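Local coordinates for putative nitrate transport protein (Thermoplasma volcanium, PDB 3MST) that is of uncharacterised function but probably takes part in nitrate transport, perhaps as a solute-binding component, at residues D79-Y93 and Y132-F146. Sequence-based numbering, arbitrary orientation.
With EDO (1,2-ethanediol), chain J.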
loop_
_atom_site.group_PDB
_atom_site.type_symbol
_atom_site.label_atom_id
_atom_site.label_comp_id
_atom_site.label_asym_id
_atom_site.label_seq_id
_atom_site.Cartn_x
_atom_site.Cartn_y
_atom_site.Cartn_z
ATOM N N ASP A 79 1.795 3.474 -6.501
ATOM C CA ASP A 79 1.775 4.929 -6.380
ATOM C C ASP A 79 0.395 5.344 -5.908
ATOM O O ASP A 79 -0.535 5.453 -6.698
ATOM C CB ASP A 79 2.128 5.561 -7.710
ATOM C CG ASP A 79 2.473 7.039 -7.596
ATOM O OD1 ASP A 79 2.628 7.536 -6.471
ATOM O OD2 ASP A 79 2.605 7.665 -8.664
HETATM N N MSE A 80 0.257 5.495 -4.596
HETATM C CA MSE A 80 -1.044 5.643 -3.916
HETATM C C MSE A 80 -1.297 7.041 -3.367
HETATM O O MSE A 80 -2.431 7.343 -2.995
HETATM C CB MSE A 80 -1.095 4.683 -2.723
HETATM C CG MSE A 80 -0.940 3.254 -3.082
HETATM SE SE MSE A 80 -0.858 2.054 -1.603
HETATM C CE MSE A 80 0.952 2.305 -1.056
ATOM N N TYR A 81 -0.246 7.863 -3.273
ATOM C CA TYR A 81 -0.319 9.149 -2.553
ATOM C C TYR A 81 0.100 10.329 -3.424
ATOM O O TYR A 81 0.935 10.194 -4.345
ATOM C CB TYR A 81 0.613 9.101 -1.317
ATOM C CG TYR A 81 0.194 8.040 -0.324
ATOM C CD1 TYR A 81 -0.955 8.184 0.432
ATOM C CD2 TYR A 81 0.883 6.850 -0.202
ATOM C CE1 TYR A 81 -1.394 7.197 1.286
ATOM C CE2 TYR A 81 0.450 5.868 0.667
ATOM C CZ TYR A 81 -0.670 6.030 1.390
ATOM O OH TYR A 81 -1.083 5.008 2.212
ATOM N N SER A 82 -0.462 11.502 -3.082
ATOM C CA SER A 82 -0.191 12.737 -3.753
ATOM C C SER A 82 0.249 13.790 -2.737
ATOM O O SER A 82 -0.235 13.800 -1.599
ATOM C CB SER A 82 -1.448 13.280 -4.412
ATOM O OG SER A 82 -1.653 12.663 -5.687
ATOM N N ILE A 83 1.207 14.606 -3.142
ATOM C CA ILE A 83 1.655 15.757 -2.377
ATOM C C ILE A 83 0.954 16.996 -2.947
ATOM O O ILE A 83 1.013 17.279 -4.138
ATOM C CB ILE A 83 3.180 15.897 -2.456
ATOM C CG1 ILE A 83 3.893 14.639 -1.950
ATOM C CG2 ILE A 83 3.661 17.184 -1.707
ATOM C CD1 ILE A 83 5.394 14.579 -2.400
ATOM N N LEU A 84 0.304 17.734 -2.070
ATOM C CA LEU A 84 -0.401 18.966 -2.364
ATOM C C LEU A 84 0.389 20.135 -1.801
ATOM O O LEU A 84 1.042 20.026 -0.781
ATOM C CB LEU A 84 -1.769 18.966 -1.723
ATOM C CG LEU A 84 -2.608 17.691 -1.877
ATOM C CD1 LEU A 84 -4.000 17.909 -1.236
ATOM C CD2 LEU A 84 -2.739 17.272 -3.360
ATOM N N GLY A 85 0.302 21.281 -2.446
ATOM C CA GLY A 85 0.829 22.479 -1.859
ATOM C C GLY A 85 2.328 22.650 -1.907
ATOM O O GLY A 85 3.040 22.066 -2.761
ATOM N N ASP A 86 2.800 23.444 -0.936
ATOM C CA ASP A 86 4.158 23.975 -0.952
ATOM C C ASP A 86 5.058 23.266 0.065
ATOM O O ASP A 86 4.927 23.446 1.276
ATOM C CB ASP A 86 4.090 25.473 -0.659
ATOM C CG ASP A 86 5.452 26.154 -0.651
ATOM O OD1 ASP A 86 6.510 25.520 -0.883
ATOM O OD2 ASP A 86 5.467 27.374 -0.357
ATOM N N GLU A 87 5.927 22.382 -0.445
ATOM C CA GLU A 87 6.821 21.584 0.388
ATOM C C GLU A 87 7.873 22.370 1.160
ATOM O O GLU A 87 8.547 21.796 2.010
ATOM C CB GLU A 87 7.471 20.447 -0.409
ATOM C CG GLU A 87 6.516 19.367 -0.835
ATOM C CD GLU A 87 7.257 18.243 -1.522
ATOM O OE1 GLU A 87 7.995 17.501 -0.801
ATOM O OE2 GLU A 87 7.083 18.091 -2.753
ATOM N N SER A 88 8.031 23.648 0.839
ATOM C CA SER A 88 8.947 24.507 1.563
ATOM C C SER A 88 8.256 25.353 2.626
ATOM O O SER A 88 8.861 26.320 3.090
ATOM C CB SER A 88 9.617 25.467 0.589
ATOM O OG SER A 88 8.744 26.529 0.296
ATOM N N SER A 89 6.995 25.031 2.967
ATOM C CA SER A 89 6.214 25.829 3.902
ATOM C C SER A 89 6.391 25.490 5.365
ATOM O O SER A 89 5.900 26.224 6.186
ATOM C CB SER A 89 4.749 25.701 3.551
ATOM O OG SER A 89 4.310 24.346 3.823
ATOM N N GLY A 90 7.028 24.362 5.702
ATOM C CA GLY A 90 7.235 23.951 7.079
ATOM C C GLY A 90 6.218 23.050 7.752
ATOM O O GLY A 90 6.390 22.620 8.892
ATOM N N ARG A 91 5.118 22.767 7.036
ATOM C CA ARG A 91 4.129 21.815 7.550
ATOM C C ARG A 91 3.695 20.867 6.446
ATOM O O ARG A 91 3.542 21.309 5.304
ATOM C CB ARG A 91 2.856 22.527 8.040
ATOM C CG ARG A 91 3.058 23.497 9.139
ATOM C CD ARG A 91 1.716 24.039 9.632
ATOM N NE ARG A 91 1.929 25.158 10.572
ATOM C CZ ARG A 91 0.937 25.921 11.013
ATOM N NH1 ARG A 91 -0.301 25.673 10.658
ATOM N NH2 ARG A 91 1.171 26.924 11.837
ATOM N N ILE A 92 3.553 19.596 6.799
ATOM C CA ILE A 92 2.907 18.604 5.939
ATOM C C ILE A 92 1.695 18.088 6.710
ATOM O O ILE A 92 1.808 17.428 7.732
ATOM C CB ILE A 92 3.815 17.397 5.573
ATOM C CG1 ILE A 92 5.108 17.849 4.916
ATOM C CG2 ILE A 92 3.010 16.422 4.671
ATOM C CD1 ILE A 92 6.154 16.703 4.703
ATOM N N TYR A 93 0.520 18.433 6.198
ATOM C CA TYR A 93 -0.738 17.894 6.721
ATOM C C TYR A 93 -0.960 16.500 6.139
ATOM O O TYR A 93 -0.660 16.289 4.949
ATOM C CB TYR A 93 -1.892 18.853 6.328
ATOM C CG TYR A 93 -1.961 20.087 7.218
ATOM C CD1 TYR A 93 -1.159 21.180 6.955
ATOM C CD2 TYR A 93 -2.707 20.075 8.394
ATOM C CE1 TYR A 93 -1.166 22.281 7.791
ATOM C CE2 TYR A 93 -2.715 21.176 9.230
ATOM C CZ TYR A 93 -1.920 22.265 8.911
ATOM O OH TYR A 93 -1.893 23.379 9.722
ATOM N N TYR A 132 0.353 25.716 2.905
ATOM C CA TYR A 132 1.108 24.602 3.467
ATOM C C TYR A 132 1.182 23.477 2.422
ATOM O O TYR A 132 0.885 23.698 1.257
ATOM C CB TYR A 132 0.553 24.195 4.822
ATOM C CG TYR A 132 0.796 25.265 5.895
ATOM C CD1 TYR A 132 2.079 25.590 6.286
ATOM C CD2 TYR A 132 -0.250 25.963 6.468
ATOM C CE1 TYR A 132 2.333 26.571 7.233
ATOM C CE2 TYR A 132 -0.016 26.932 7.465
ATOM C CZ TYR A 132 1.277 27.210 7.858
ATOM O OH TYR A 132 1.559 28.192 8.822
ATOM N N SER A 133 1.680 22.324 2.834
ATOM C CA SER A 133 1.655 21.122 2.016
ATOM C C SER A 133 0.853 20.026 2.702
ATOM O O SER A 133 0.525 20.113 3.866
ATOM C CB SER A 133 3.092 20.636 1.675
ATOM O OG SER A 133 3.685 20.013 2.805
ATOM N N ALA A 134 0.518 18.982 1.940
ATOM C CA ALA A 134 -0.215 17.853 2.470
ATOM C C ALA A 134 0.217 16.592 1.706
ATOM O O ALA A 134 0.643 16.672 0.556
ATOM C CB ALA A 134 -1.719 18.032 2.380
ATOM N N LEU A 135 0.033 15.448 2.356
ATOM C CA LEU A 135 0.261 14.147 1.752
ATOM C C LEU A 135 -1.011 13.349 1.973
ATOM O O LEU A 135 -1.390 13.066 3.119
ATOM C CB LEU A 135 1.459 13.461 2.369
ATOM C CG LEU A 135 1.960 12.184 1.664
ATOM C CD1 LEU A 135 1.034 10.989 1.818
ATOM C CD2 LEU A 135 2.258 12.408 0.222
ATOM N N VAL A 136 -1.703 13.021 0.891
ATOM C CA VAL A 136 -3.007 12.376 0.970
ATOM C C VAL A 136 -3.074 11.232 -0.020
ATOM O O VAL A 136 -2.346 11.192 -1.009
ATOM C CB VAL A 136 -4.178 13.390 0.667
ATOM C CG1 VAL A 136 -4.159 14.531 1.671
ATOM C CG2 VAL A 136 -4.074 13.922 -0.757
ATOM N N GLY A 137 -3.970 10.301 0.212
ATOM C CA GLY A 137 -4.249 9.307 -0.817
ATOM C C GLY A 137 -4.806 9.967 -2.060
ATOM O O GLY A 137 -5.524 10.960 -2.003
ATOM N N ASN A 138 -4.593 9.343 -3.211
ATOM C CA ASN A 138 -5.034 9.900 -4.480
ATOM C C ASN A 138 -6.562 10.001 -4.561
ATOM O O ASN A 138 -7.063 10.795 -5.316
ATOM C CB ASN A 138 -4.517 9.069 -5.647
ATOM C CG ASN A 138 -3.026 9.121 -5.784
ATOM O OD1 ASN A 138 -2.391 10.067 -5.309
ATOM N ND2 ASN A 138 -2.460 8.121 -6.451
ATOM N N GLU A 139 -7.273 9.224 -3.754
ATOM C CA GLU A 139 -8.740 9.312 -3.709
ATOM C C GLU A 139 -9.228 10.617 -3.091
ATOM O O GLU A 139 -10.361 11.061 -3.366
ATOM C CB GLU A 139 -9.383 8.122 -3.003
ATOM C CG GLU A 139 -9.282 8.032 -1.463
ATOM C CD GLU A 139 -7.908 7.660 -0.916
ATOM O OE1 GLU A 139 -6.973 7.354 -1.692
ATOM O OE2 GLU A 139 -7.786 7.666 0.337
ATOM N N ILE A 140 -8.370 11.280 -2.329
ATOM C CA ILE A 140 -8.652 12.598 -1.736
ATOM C C ILE A 140 -8.421 13.707 -2.717
ATOM O O ILE A 140 -9.264 14.609 -2.888
ATOM C CB ILE A 140 -7.834 12.781 -0.409
ATOM C CG1 ILE A 140 -8.197 11.689 0.598
ATOM C CG2 ILE A 140 -7.983 14.202 0.100
ATOM C CD1 ILE A 140 -9.649 11.612 1.002
ATOM N N SER A 141 -7.276 13.709 -3.368
ATOM C CA SER A 141 -6.918 14.714 -4.344
ATOM C C SER A 141 -5.730 14.202 -5.145
ATOM O O SER A 141 -4.822 13.579 -4.586
ATOM C CB SER A 141 -6.576 16.075 -3.675
ATOM O OG SER A 141 -6.389 17.100 -4.635
ATOM N N ILE A 142 -5.729 14.536 -6.434
ATOM C CA ILE A 142 -4.564 14.313 -7.258
ATOM C C ILE A 142 -3.618 15.465 -7.096
ATOM O O ILE A 142 -3.975 16.645 -7.016
ATOM C CB ILE A 142 -4.911 14.134 -8.725
ATOM C CG1 ILE A 142 -5.788 12.902 -8.858
ATOM C CG2 ILE A 142 -3.639 13.964 -9.565
ATOM C CD1 ILE A 142 -5.328 11.763 -7.969
ATOM N N GLY A 143 -2.368 15.111 -6.995
ATOM C CA GLY A 143 -1.337 16.146 -6.913
ATOM C C GLY A 143 -0.028 15.571 -7.429
ATOM O O GLY A 143 -0.040 14.704 -8.313
ATOM N N LYS A 144 1.087 15.984 -6.852
ATOM C CA LYS A 144 2.404 15.499 -7.308
ATOM C C LYS A 144 2.549 14.089 -6.785
ATOM O O LYS A 144 2.318 13.840 -5.608
ATOM C CB LYS A 144 3.552 16.362 -6.768
ATOM C CG LYS A 144 4.937 15.827 -7.062
ATOM C CD LYS A 144 6.086 16.749 -6.552
ATOM C CE LYS A 144 7.482 16.211 -6.975
ATOM N NZ LYS A 144 8.432 17.265 -7.330
ATOM N N SER A 145 2.986 13.164 -7.641
ATOM C CA SER A 145 3.167 11.766 -7.221
ATOM C C SER A 145 4.173 11.631 -6.093
ATOM O O SER A 145 5.314 12.105 -6.213
ATOM C CB SER A 145 3.643 10.954 -8.434
ATOM O OG SER A 145 4.251 9.743 -8.056
ATOM N N PHE A 146 3.785 10.968 -4.998
ATOM C CA PHE A 146 4.712 10.700 -3.938
ATOM C C PHE A 146 5.833 9.755 -4.399
ATOM O O PHE A 146 6.964 9.967 -3.990
ATOM C CB PHE A 146 3.979 10.129 -2.706
ATOM C CG PHE A 146 4.872 9.764 -1.556
ATOM C CD1 PHE A 146 5.458 10.726 -0.771
ATOM C CD2 PHE A 146 5.164 8.441 -1.291
ATOM C CE1 PHE A 146 6.279 10.377 0.285
ATOM C CE2 PHE A 146 5.953 8.077 -0.209
ATOM C CZ PHE A 146 6.549 9.076 0.557
HETATM C C1 EDO J . 4.669 24.848 11.925
HETATM O O1 EDO J . 4.721 25.872 10.939
HETATM C C2 EDO J . 6.016 24.190 11.968
HETATM O O2 EDO J . 6.958 25.218 12.359
HETATM O O HOH W 1 0.269 9.325 -6.882
HETATM O O HOH W 2 9.136 18.819 -4.541
#
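Strand 133-137 runs between strand 81-85, antiparallel at 158°, and strand 91-93, parallel at 31°, while strand 144-145 pairs antiparallel with the other border of 81-85. The alternation is explicit in Ser82 and Ile83: Ser82 N bonds to Val136 O at 2.8 Å, and Ile83 N turns the other way to Lys144 O, also 2.8 Å.

Where the parallel pair begins, Arg91 lies extended over the Tyr132 ring. Its CD sits over the face, 3.6 Å from the ring centroid and near the ring normal, a CH-pi contact, and the guanidinium plane is only 8° from the ring plane, with Tyr132 OH above its centre. Arg91 NH1 donates to Tyr93 OH at 2.9 Å, which, with the stack, restrains the turn of the group. Replacing Arg91 by an alanine would probably uncover this face of Tyr132 and deprive Tyr93 OH of this donor. Beside it, Arg91 O accepts from both N and OG of Ser133.

At the far end Ser82 OG, anti to its own carbonyl carbon, donates to Asn138 OD1 at 2.7 Å and receives a weak bond from Gly143 N, tying the 138-143 loop to the strand. Ser145 OG meets Asp79 OD2 at 2.7 Å on the syn side and also N-caps helix 146-152.

Helix 121-129 packs on the Leu84, Ala134 and Val136 face, linking 115-118 to 133-137 in a beta-alpha-beta crossover; with 115-118 outermost beyond 91-94, these four strands form the five-stranded mixed sheet of an alpha/beta lobe.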